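Local coordinates for DUF305 domain-containing protein (Deinococcus radiodurans R1, PDB 3BT5) that is of unknown function, an all-helical member of the DUF305 family, which is grouped with the ferritin-like proteins, at residues A[19-30]-A[84-92]; A[46-57]-A[144-155]. All coordinates share one frame; numbering follows the deposited sequence.

Contact 1 of 2, residues A[19-30]-A[84-92]; sequences HMLQHHAQALDL and MGMASEAEV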
loop_
_atom_site.group_PDB
_atom_site.type_symbol
_atom_site.label_atom_id
_atom_site.label_comp_id
_atom_site.label_asym_id
_atom_site.label_seq_id
_atom_site.Cartn_x
_atom_site.Cartn_y
_atom_site.Cartn_z
ATOM N N HIS A 19 0.202 10.453 -4.738
ATOM C CA HIS A 19 1.229 9.485 -4.374
ATOM C C HIS A 19 0.664 8.287 -3.658
ATOM O O HIS A 19 1.092 7.137 -3.916
ATOM C CB HIS A 19 2.267 10.124 -3.488
ATOM C CG HIS A 19 3.236 10.985 -4.230
ATOM N ND1 HIS A 19 4.149 11.790 -3.579
ATOM C CD2 HIS A 19 3.458 11.149 -5.553
ATOM C CE1 HIS A 19 4.888 12.421 -4.478
ATOM N NE2 HIS A 19 4.489 12.057 -5.683
ATOM N N MET A 20 -0.294 8.503 -2.752
ATOM C CA MET A 20 -0.837 7.368 -2.006
ATOM C C MET A 20 -1.636 6.442 -2.914
ATOM O O MET A 20 -1.679 5.236 -2.695
ATOM C CB MET A 20 -1.696 7.849 -0.841
ATOM C CG MET A 20 -2.048 6.767 0.121
ATOM S SD MET A 20 -0.628 5.956 0.920
ATOM C CE MET A 20 0.019 7.342 1.861
ATOM N N LEU A 21 -2.259 6.996 -3.957
ATOM C CA LEU A 21 -3.036 6.149 -4.858
ATOM C C LEU A 21 -2.078 5.177 -5.556
ATOM O O LEU A 21 -2.370 3.979 -5.676
ATOM C CB LEU A 21 -3.815 7.018 -5.845
ATOM C CG LEU A 21 -4.654 6.280 -6.890
ATOM C CD1 LEU A 21 -5.659 5.356 -6.251
ATOM C CD2 LEU A 21 -5.368 7.323 -7.760
ATOM N N GLN A 22 -0.935 5.675 -6.009
ATOM C CA GLN A 22 0.036 4.797 -6.654
ATOM C C GLN A 22 0.663 3.827 -5.645
ATOM O O GLN A 22 0.960 2.654 -5.952
ATOM C CB GLN A 22 1.147 5.648 -7.277
ATOM C CG GLN A 22 0.727 6.405 -8.510
ATOM C CD GLN A 22 1.918 7.100 -9.146
ATOM O OE1 GLN A 22 2.983 6.499 -9.339
ATOM N NE2 GLN A 22 1.766 8.369 -9.429
ATOM N N HIS A 23 0.896 4.309 -4.439
ATOM C CA HIS A 23 1.479 3.464 -3.383
ATOM C C HIS A 23 0.528 2.293 -3.078
ATOM O O HIS A 23 0.936 1.115 -3.054
ATOM C CB HIS A 23 1.672 4.341 -2.155
ATOM C CG HIS A 23 2.673 3.819 -1.169
ATOM N ND1 HIS A 23 2.389 2.867 -0.206
ATOM C CD2 HIS A 23 3.976 4.149 -0.996
ATOM C CE1 HIS A 23 3.474 2.622 0.501
ATOM N NE2 HIS A 23 4.451 3.392 0.044
ATOM N N HIS A 24 -0.761 2.589 -2.885
ATOM C CA HIS A 24 -1.729 1.535 -2.644
ATOM C C HIS A 24 -1.800 0.573 -3.819
ATOM O O HIS A 24 -1.977 -0.652 -3.618
ATOM C CB HIS A 24 -3.110 2.145 -2.433
ATOM C CG HIS A 24 -3.428 2.496 -1.010
ATOM N ND1 HIS A 24 -2.532 3.102 -0.149
ATOM C CD2 HIS A 24 -4.581 2.339 -0.311
ATOM C CE1 HIS A 24 -3.120 3.283 1.026
ATOM N NE2 HIS A 24 -4.364 2.837 0.948
ATOM N N ALA A 25 -1.733 1.088 -5.043
ATOM C CA ALA A 25 -1.855 0.206 -6.194
ATOM C C ALA A 25 -0.815 -0.903 -6.154
ATOM O O ALA A 25 -1.077 -2.037 -6.604
ATOM C CB ALA A 25 -1.741 0.974 -7.489
ATOM N N GLN A 26 0.376 -0.601 -5.631
ATOM C CA GLN A 26 1.412 -1.627 -5.624
ATOM C C GLN A 26 1.049 -2.806 -4.704
ATOM O O GLN A 26 1.493 -3.940 -4.932
ATOM C CB GLN A 26 2.779 -1.091 -5.232
ATOM C CG GLN A 26 3.844 -2.174 -5.416
ATOM C CD GLN A 26 5.203 -1.726 -4.982
ATOM O OE1 GLN A 26 5.438 -1.487 -3.800
ATOM N NE2 GLN A 26 6.114 -1.683 -5.916
ATOM N N ALA A 27 0.272 -2.545 -3.662
ATOM C CA ALA A 27 -0.134 -3.634 -2.771
ATOM C C ALA A 27 -0.839 -4.730 -3.580
ATOM O O ALA A 27 -0.741 -5.919 -3.283
ATOM C CB ALA A 27 -1.036 -3.106 -1.619
ATOM N N LEU A 28 -1.582 -4.318 -4.605
ATOM C CA LEU A 28 -2.263 -5.267 -5.478
ATOM C C LEU A 28 -1.265 -6.119 -6.290
ATOM O O LEU A 28 -1.481 -7.325 -6.462
ATOM C CB LEU A 28 -3.243 -4.523 -6.388
ATOM C CG LEU A 28 -4.626 -4.095 -5.877
ATOM C CD1 LEU A 28 -4.767 -3.862 -4.384
ATOM C CD2 LEU A 28 -5.221 -2.919 -6.682
ATOM N N ASP A 29 -0.173 -5.499 -6.747
ATOM C CA ASP A 29 0.884 -6.186 -7.503
ATOM C C ASP A 29 1.604 -7.196 -6.600
ATOM O O ASP A 29 2.086 -8.220 -7.072
ATOM C CB ASP A 29 1.955 -5.193 -8.000
ATOM C CG ASP A 29 1.458 -4.248 -9.075
ATOM O OD1 ASP A 29 0.493 -4.592 -9.766
ATOM O OD2 ASP A 29 2.058 -3.153 -9.218
ATOM N N LEU A 30 1.728 -6.871 -5.320
ATOM C CA LEU A 30 2.377 -7.775 -4.385
ATOM C C LEU A 30 1.453 -8.949 -4.037
ATOM O O LEU A 30 1.903 -10.083 -3.852
ATOM C CB LEU A 30 2.792 -7.023 -3.118
ATOM C CG LEU A 30 3.849 -5.935 -3.280
ATOM C CD1 LEU A 30 3.978 -5.157 -1.969
ATOM C CD2 LEU A 30 5.179 -6.553 -3.669
ATOM N N MET A 84 9.729 5.556 -0.324
ATOM C CA MET A 84 8.373 5.380 0.120
ATOM C C MET A 84 8.094 3.973 0.637
ATOM O O MET A 84 6.979 3.720 1.086
ATOM C CB MET A 84 7.384 5.721 -0.994
ATOM C CG MET A 84 7.416 7.178 -1.462
ATOM S SD MET A 84 6.330 7.291 -2.887
ATOM C CE MET A 84 6.432 9.017 -3.321
ATOM N N GLY A 85 9.086 3.087 0.631
ATOM C CA GLY A 85 8.872 1.709 1.080
ATOM C C GLY A 85 8.275 0.804 0.023
ATOM O O GLY A 85 7.989 -0.367 0.333
ATOM N N MET A 86 8.070 1.328 -1.198
ATOM C CA MET A 86 7.586 0.477 -2.289
ATOM C C MET A 86 8.632 -0.561 -2.694
ATOM O O MET A 86 9.828 -0.338 -2.537
ATOM C CB MET A 86 7.163 1.309 -3.480
ATOM C CG MET A 86 6.007 2.231 -3.110
ATOM S SD MET A 86 5.505 3.380 -4.389
ATOM C CE MET A 86 4.754 2.242 -5.515
ATOM N N ALA A 87 8.176 -1.718 -3.173
ATOM C CA ALA A 87 9.072 -2.759 -3.641
ATOM C C ALA A 87 9.670 -2.374 -4.986
ATOM O O ALA A 87 8.996 -1.745 -5.817
ATOM C CB ALA A 87 8.289 -4.071 -3.772
ATOM N N SER A 88 10.928 -2.777 -5.225
ATOM C CA SER A 88 11.509 -2.500 -6.518
ATOM C C SER A 88 10.908 -3.448 -7.567
ATOM O O SER A 88 10.278 -4.475 -7.268
ATOM C CB SER A 88 13.019 -2.677 -6.454
ATOM O OG SER A 88 13.305 -4.060 -6.309
ATOM N N GLU A 89 11.182 -3.124 -8.816
ATOM C CA GLU A 89 10.854 -3.991 -9.914
ATOM C C GLU A 89 11.327 -5.446 -9.683
ATOM O O GLU A 89 10.566 -6.417 -9.853
ATOM C CB GLU A 89 11.482 -3.364 -11.174
ATOM C CG GLU A 89 11.239 -4.062 -12.467
ATOM C CD GLU A 89 11.629 -3.171 -13.659
ATOM O OE1 GLU A 89 10.735 -2.588 -14.302
ATOM O OE2 GLU A 89 12.834 -3.012 -13.903
ATOM N N ALA A 90 12.593 -5.594 -9.306
ATOM C CA ALA A 90 13.153 -6.906 -9.009
ATOM C C ALA A 90 12.443 -7.577 -7.836
ATOM O O ALA A 90 12.150 -8.797 -7.885
ATOM C CB ALA A 90 14.629 -6.806 -8.731
ATOM N N GLU A 91 12.171 -6.809 -6.780
ATOM C CA GLU A 91 11.549 -7.405 -5.597
ATOM C C GLU A 91 10.166 -7.934 -5.922
ATOM O O GLU A 91 9.762 -9.006 -5.444
ATOM C CB GLU A 91 11.502 -6.377 -4.460
ATOM C CG GLU A 91 12.869 -6.168 -3.819
ATOM C CD GLU A 91 12.898 -5.033 -2.825
ATOM O OE1 GLU A 91 12.150 -4.049 -3.001
ATOM O OE2 GLU A 91 13.704 -5.102 -1.872
ATOM N N VAL A 92 9.395 -7.166 -6.693
ATOM C CA VAL A 92 8.068 -7.655 -7.073
ATOM C C VAL A 92 8.215 -8.934 -7.905
ATOM O O VAL A 92 7.500 -9.925 -7.682
ATOM C CB VAL A 92 7.287 -6.592 -7.887
ATOM C CG1 VAL A 92 5.987 -7.196 -8.433
ATOM C CG2 VAL A 92 7.010 -5.363 -6.990
#
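Gln26 clamps the backbone of Ala87 with both ends of its amide: Ala87 N donates to Gln26 OE1 at 2.8 Å, and Gln26 NE2 returns a bond to Ala87 O at 2.9 Å. Both bonds bend moderately, with N-H...O angles near 150°, and the pair fixes the rotation of the amide. With CG anti to the backbone N (chi1 -173°) and the chain extended beyond it, the amide reaches from helix 19-30 to the loop. An alanine here is likely to leave the N and O of Ala87 without these mates and to open a gap beside Met86 CB, which packs on Gln26 OE1. One turn earlier, His23 NE2 points almost straight at Met84 O, 2.8 Å away; the oxygen lies near the ring plane, while the nitrogen stands above the carbonyl plane. Met86 CG packs obliquely on the same imidazole, 3.5 Å from His23 CD2, and chi3 of Met86 bends its CE back to Gln26 CB. Gly85, at positive phi, closes the preceding helix in a Schellman motif and turns the chain into this tight centre. Flanking it, packing alone carries the contact: Met84 CE sits over one face of the partly exposed His19 ring, a CH-pi contact of 3.8 Å to the centroid, and CD2 of buried Leu30 packs on Ala87 CB and Val92 CG2 at 4.0 Å, with exposed Asp29 at the solvent margin. Ser88 and Glu91 form a capping box starting helix 89-97, and Glu91 also salt-bridges Arg113. The connection 84-92 thus covers one side of helix 11-37; behind, helix 100-122 meets His23 and Gln26 through His114, while helix 41-68 packs against His24 and Ala27.

Contact 2 of 2, residues A[46-57]-A[144-155]; sequences LALDIQLSQREQ and TQRGEIRTMEGV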
loop_
_atom_site.group_PDB
_atom_site.type_symbol
_atom_site.label_atom_id
_atom_site.label_comp_id
_atom_site.label_asym_id
_atom_site.label_seq_id
_atom_site.Cartn_x
_atom_site.Cartn_y
_atom_site.Cartn_z
ATOM N N LEU A 46 -4.810 -13.633 3.940
ATOM C CA LEU A 46 -4.243 -12.352 4.256
ATOM C C LEU A 46 -4.056 -11.496 2.984
ATOM O O LEU A 46 -4.377 -10.295 2.976
ATOM C CB LEU A 46 -2.936 -12.581 5.009
ATOM C CG LEU A 46 -2.178 -11.331 5.437
ATOM C CD1 LEU A 46 -3.024 -10.372 6.297
ATOM C CD2 LEU A 46 -0.895 -11.745 6.141
ATOM N N ALA A 47 -3.536 -12.090 1.908
ATOM C CA ALA A 47 -3.355 -11.360 0.656
ATOM C C ALA A 47 -4.689 -10.805 0.122
ATOM O O ALA A 47 -4.779 -9.639 -0.302
ATOM C CB ALA A 47 -2.635 -12.236 -0.388
ATOM N N LEU A 48 -5.735 -11.627 0.181
ATOM C CA LEU A 48 -7.060 -11.194 -0.254
ATOM C C LEU A 48 -7.574 -10.005 0.563
ATOM O O LEU A 48 -8.110 -9.017 0.017
ATOM C CB LEU A 48 -8.045 -12.373 -0.097
ATOM C CG LEU A 48 -7.933 -13.488 -1.129
ATOM C CD1 LEU A 48 -8.539 -14.810 -0.632
ATOM C CD2 LEU A 48 -8.595 -13.039 -2.418
ATOM N N ASP A 49 -7.411 -10.105 1.873
ATOM C CA ASP A 49 -7.894 -9.072 2.777
ATOM C C ASP A 49 -7.165 -7.759 2.517
ATOM O O ASP A 49 -7.770 -6.687 2.530
ATOM C CB ASP A 49 -7.692 -9.496 4.224
ATOM C CG ASP A 49 -8.655 -10.584 4.650
ATOM O OD1 ASP A 49 -9.613 -10.867 3.902
ATOM O OD2 ASP A 49 -8.443 -11.151 5.732
ATOM N N ILE A 50 -5.854 -7.838 2.269
ATOM C CA ILE A 50 -5.118 -6.601 2.018
ATOM C C ILE A 50 -5.531 -5.997 0.682
ATOM O O ILE A 50 -5.659 -4.773 0.546
ATOM C CB ILE A 50 -3.586 -6.862 2.082
ATOM C CG1 ILE A 50 -3.175 -7.256 3.512
ATOM C CG2 ILE A 50 -2.813 -5.642 1.562
ATOM C CD1 ILE A 50 -1.756 -7.871 3.604
ATOM N N GLN A 51 -5.763 -6.833 -0.319
ATOM C CA GLN A 51 -6.225 -6.323 -1.601
ATOM C C GLN A 51 -7.541 -5.564 -1.421
ATOM O O GLN A 51 -7.729 -4.464 -1.945
ATOM C CB GLN A 51 -6.428 -7.471 -2.589
ATOM C CG GLN A 51 -6.844 -7.007 -3.965
ATOM C CD GLN A 51 -7.501 -8.099 -4.765
ATOM O OE1 GLN A 51 -6.893 -9.135 -5.043
ATOM N NE2 GLN A 51 -8.747 -7.878 -5.147
ATOM N N LEU A 52 -8.455 -6.150 -0.663
ATOM C CA LEU A 52 -9.754 -5.524 -0.497
ATOM C C LEU A 52 -9.686 -4.205 0.272
ATOM O O LEU A 52 -10.320 -3.204 -0.091
ATOM C CB LEU A 52 -10.717 -6.508 0.177
ATOM C CG LEU A 52 -11.131 -7.660 -0.756
ATOM C CD1 LEU A 52 -11.968 -8.714 -0.029
ATOM C CD2 LEU A 52 -11.868 -7.133 -2.012
ATOM N N SER A 53 -8.884 -4.172 1.322
ATOM C CA SER A 53 -8.788 -2.942 2.105
ATOM C C SER A 53 -8.080 -1.848 1.327
ATOM O O SER A 53 -8.494 -0.679 1.366
ATOM C CB SER A 53 -8.045 -3.186 3.406
ATOM O OG SER A 53 -6.682 -3.428 3.114
ATOM N N GLN A 54 -7.029 -2.193 0.598
ATOM C CA GLN A 54 -6.318 -1.183 -0.185
ATOM C C GLN A 54 -7.219 -0.649 -1.297
ATOM O O GLN A 54 -7.250 0.555 -1.556
ATOM C CB GLN A 54 -5.023 -1.765 -0.763
ATOM C CG GLN A 54 -3.948 -2.102 0.280
ATOM C CD GLN A 54 -3.045 -0.906 0.609
ATOM O OE1 GLN A 54 -2.196 -0.498 -0.197
ATOM N NE2 GLN A 54 -3.223 -0.343 1.793
ATOM N N ARG A 55 -7.972 -1.539 -1.955
ATOM C CA ARG A 55 -8.861 -1.080 -3.018
ATOM C C ARG A 55 -9.952 -0.117 -2.513
ATOM O O ARG A 55 -10.316 0.834 -3.209
ATOM C CB ARG A 55 -9.477 -2.281 -3.746
ATOM C CG ARG A 55 -8.492 -2.950 -4.676
ATOM C CD ARG A 55 -9.044 -4.233 -5.269
ATOM N NE ARG A 55 -10.180 -3.964 -6.140
ATOM C CZ ARG A 55 -10.703 -4.859 -6.967
ATOM N NH1 ARG A 55 -10.156 -6.066 -7.051
ATOM N NH2 ARG A 55 -11.759 -4.547 -7.720
ATOM N N GLU A 56 -10.484 -0.366 -1.320
ATOM C CA GLU A 56 -11.497 0.526 -0.753
ATOM C C GLU A 56 -10.925 1.927 -0.595
ATOM O O GLU A 56 -11.568 2.922 -0.923
ATOM C CB GLU A 56 -11.956 0.010 0.605
ATOM C CG GLU A 56 -13.063 0.853 1.237
ATOM C CD GLU A 56 -13.352 0.478 2.700
ATOM O OE1 GLU A 56 -12.844 -0.558 3.184
ATOM O OE2 GLU A 56 -14.091 1.236 3.369
ATOM N N GLN A 57 -9.689 2.020 -0.119
ATOM C CA GLN A 57 -9.091 3.330 0.018
ATOM C C GLN A 57 -8.722 3.952 -1.335
ATOM O O GLN A 57 -8.831 5.174 -1.510
ATOM C CB GLN A 57 -7.891 3.239 0.956
ATOM C CG GLN A 57 -8.396 3.076 2.403
ATOM C CD GLN A 57 -7.334 2.739 3.416
ATOM O OE1 GLN A 57 -6.141 2.675 3.105
ATOM N NE2 GLN A 57 -7.766 2.524 4.664
ATOM N N THR A 144 -5.558 1.383 9.316
ATOM C CA THR A 144 -5.619 0.163 8.541
ATOM C C THR A 144 -4.211 -0.406 8.322
ATOM O O THR A 144 -3.988 -1.631 8.462
ATOM C CB THR A 144 -6.346 0.419 7.213
ATOM O OG1 THR A 144 -7.700 0.796 7.508
ATOM C CG2 THR A 144 -6.344 -0.837 6.347
ATOM N N GLN A 145 -3.254 0.463 8.005
ATOM C CA GLN A 145 -1.883 -0.008 7.729
ATOM C C GLN A 145 -1.328 -0.634 8.994
ATOM O O GLN A 145 -0.658 -1.664 8.921
ATOM C CB GLN A 145 -0.911 1.141 7.385
ATOM C CG GLN A 145 -1.146 1.989 6.201
ATOM C CD GLN A 145 -1.469 1.170 5.055
ATOM O OE1 GLN A 145 -2.641 1.014 4.718
ATOM N NE2 GLN A 145 -0.438 0.594 4.419
ATOM N N ARG A 146 -1.543 0.023 10.132
ATOM C CA ARG A 146 -0.972 -0.468 11.370
ATOM C C ARG A 146 -1.602 -1.803 11.777
ATOM O O ARG A 146 -0.899 -2.676 12.277
ATOM C CB ARG A 146 -1.080 0.589 12.483
ATOM C CG ARG A 146 -0.068 1.734 12.336
ATOM C CD ARG A 146 -0.196 2.803 13.442
ATOM N NE ARG A 146 0.946 3.725 13.431
ATOM C CZ ARG A 146 0.966 4.911 14.045
ATOM N NH1 ARG A 146 -0.112 5.344 14.672
ATOM N NH2 ARG A 146 2.041 5.677 13.983
ATOM N N GLY A 147 -2.910 -1.961 11.560
ATOM C CA GLY A 147 -3.541 -3.253 11.828
ATOM C C GLY A 147 -2.925 -4.343 10.961
ATOM O O GLY A 147 -2.598 -5.428 11.439
ATOM N N GLU A 148 -2.769 -4.061 9.670
ATOM C CA GLU A 148 -2.237 -5.073 8.758
ATOM C C GLU A 148 -0.769 -5.406 9.054
ATOM O O GLU A 148 -0.364 -6.564 8.941
ATOM C CB GLU A 148 -2.443 -4.636 7.308
ATOM C CG GLU A 148 -3.936 -4.657 6.958
ATOM C CD GLU A 148 -4.269 -4.190 5.548
ATOM O OE1 GLU A 148 -3.386 -3.678 4.806
ATOM O OE2 GLU A 148 -5.459 -4.355 5.174
ATOM N N ILE A 149 0.031 -4.398 9.404
ATOM C CA ILE A 149 1.406 -4.664 9.812
ATOM C C ILE A 149 1.430 -5.644 10.988
ATOM O O ILE A 149 2.196 -6.604 10.992
ATOM C CB ILE A 149 2.142 -3.361 10.214
ATOM C CG1 ILE A 149 2.413 -2.510 8.962
ATOM C CG2 ILE A 149 3.444 -3.669 10.942
ATOM C CD1 ILE A 149 2.842 -1.099 9.330
ATOM N N ARG A 150 0.599 -5.409 11.992
ATOM C CA ARG A 150 0.631 -6.279 13.162
ATOM C C ARG A 150 0.266 -7.724 12.781
ATOM O O ARG A 150 0.897 -8.710 13.251
ATOM C CB ARG A 150 -0.302 -5.739 14.246
ATOM C CG ARG A 150 -0.062 -6.398 15.615
ATOM C CD ARG A 150 1.215 -5.885 16.290
ATOM N NE ARG A 150 1.043 -4.496 16.679
ATOM C CZ ARG A 150 0.488 -4.111 17.826
ATOM N NH1 ARG A 150 0.086 -5.022 18.722
ATOM N NH2 ARG A 150 0.353 -2.818 18.082
ATOM N N THR A 151 -0.767 -7.887 11.955
ATOM C CA THR A 151 -1.113 -9.222 11.472
ATOM C C THR A 151 0.049 -9.838 10.693
ATOM O O THR A 151 0.421 -10.993 10.925
ATOM C CB THR A 151 -2.367 -9.170 10.587
ATOM O OG1 THR A 151 -3.477 -8.672 11.360
ATOM C CG2 THR A 151 -2.718 -10.551 10.014
ATOM N N MET A 152 0.622 -9.079 9.765
ATOM C CA MET A 152 1.687 -9.644 8.960
ATOM C C MET A 152 2.892 -10.052 9.797
ATOM O O MET A 152 3.528 -11.069 9.516
ATOM C CB MET A 152 2.099 -8.658 7.869
ATOM C CG MET A 152 1.010 -8.507 6.819
ATOM S SD MET A 152 1.582 -7.510 5.410
ATOM C CE MET A 152 1.594 -5.877 6.148
ATOM N N GLU A 153 3.224 -9.268 10.815
ATOM C CA GLU A 153 4.330 -9.632 11.704
ATOM C C GLU A 153 4.012 -10.936 12.440
ATOM O O GLU A 153 4.898 -11.772 12.648
ATOM C CB GLU A 153 4.619 -8.518 12.710
ATOM C CG GLU A 153 5.172 -7.291 12.031
ATOM C CD GLU A 153 5.337 -6.110 12.948
ATOM O OE1 GLU A 153 4.571 -5.989 13.931
ATOM O OE2 GLU A 153 6.215 -5.273 12.653
ATOM N N GLY A 154 2.747 -11.119 12.831
ATOM C CA GLY A 154 2.345 -12.359 13.505
ATOM C C GLY A 154 2.465 -13.543 12.546
ATOM O O GLY A 154 2.964 -14.623 12.924
ATOM N N VAL A 155 1.992 -13.365 11.310
ATOM C CA VAL A 155 2.051 -14.449 10.339
ATOM C C VAL A 155 3.502 -14.809 10.032
ATOM O O VAL A 155 3.875 -15.995 9.974
ATOM C CB VAL A 155 1.309 -14.071 9.022
ATOM C CG1 VAL A 155 1.461 -15.184 7.981
ATOM C CG2 VAL A 155 -0.168 -13.795 9.328
#
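Glu148 reaches straight across to Ser53, the central polar meeting of two nearly antiparallel helix segments (170°) whose axes pass 11.5 Å apart. Its chain is extended beyond CG, which carries the carboxylate over to helix 46-57. In the conformer described, Ser53 OG donates to Glu148 OE2 at 2.6 Å, on the syn lone pair, the side facing the other oxygen. The hydroxyl takes the position between its own backbone N and carbonyl carbon (chi1 70°), and this turns it toward the acid. Ile50 lies at a slant to the Glu148 chain, with CG1 3.8 Å from Glu148 OE1, so a hydrocarbon wall runs beside the charged end. Farther along, Ile50 CD1 approaches Met152 SD at 3.8 Å, again obliquely.

Leu46 makes the apolar end by splitting its two methyls. CD2 meets Met152 CG at 3.8 Å, the leucine lying across the methionine chain, and it also touches Val155 CG2. CD1 goes to the methyl of Thr151, 3.7 Å from CG2, the two side chains lying alongside but pointing opposite ways. At the other end amides and the Thr144 hydroxyl meet: the chains of Gln54 and Gln145 run roughly perpendicular, their amide planes 47° apart, with Gln54 NE2 3.3 Å from Gln145 OE1. Gln57 comes to meet Thr144 head-on, although their polar ends have partners beyond this pair, His24 and Gln140.

Helices 41-68 and 132-158 thus pair antiparallel in a bundle of four long helices, consistent with the ferritin-like clan. The contact grades from aliphatic packing at Leu46 to a polar layer of glutamines and a threonine, with one carboxylate between. OE1 of Glu148 pairs with His115 of helix 100-122 and OE2 with Ser53 in this conformer; two such partners would probably stabilise the ionised form.

From the N terminus, helix 11-37 supplies the first half of contact 1, and helix 41-68, the next in the chain, supplies the first half of contact 2. The chain then returns to 84-92, closing contact 1 over a loop of 53 residues, and runs on through helix 100-122 before 144-155 closes contact 2 over 86. The segments alternate, so the two closures cross rather than nest. Contact 1 ties the connection between helices 78-83 and 89-97 to the first long helix; contact 2 pairs the second with the last. Their centres are 14 Å apart, yet they meet directly: His24 NE2 lies 2.8 Å from Gln57 OE1, a probable hydrogen bond.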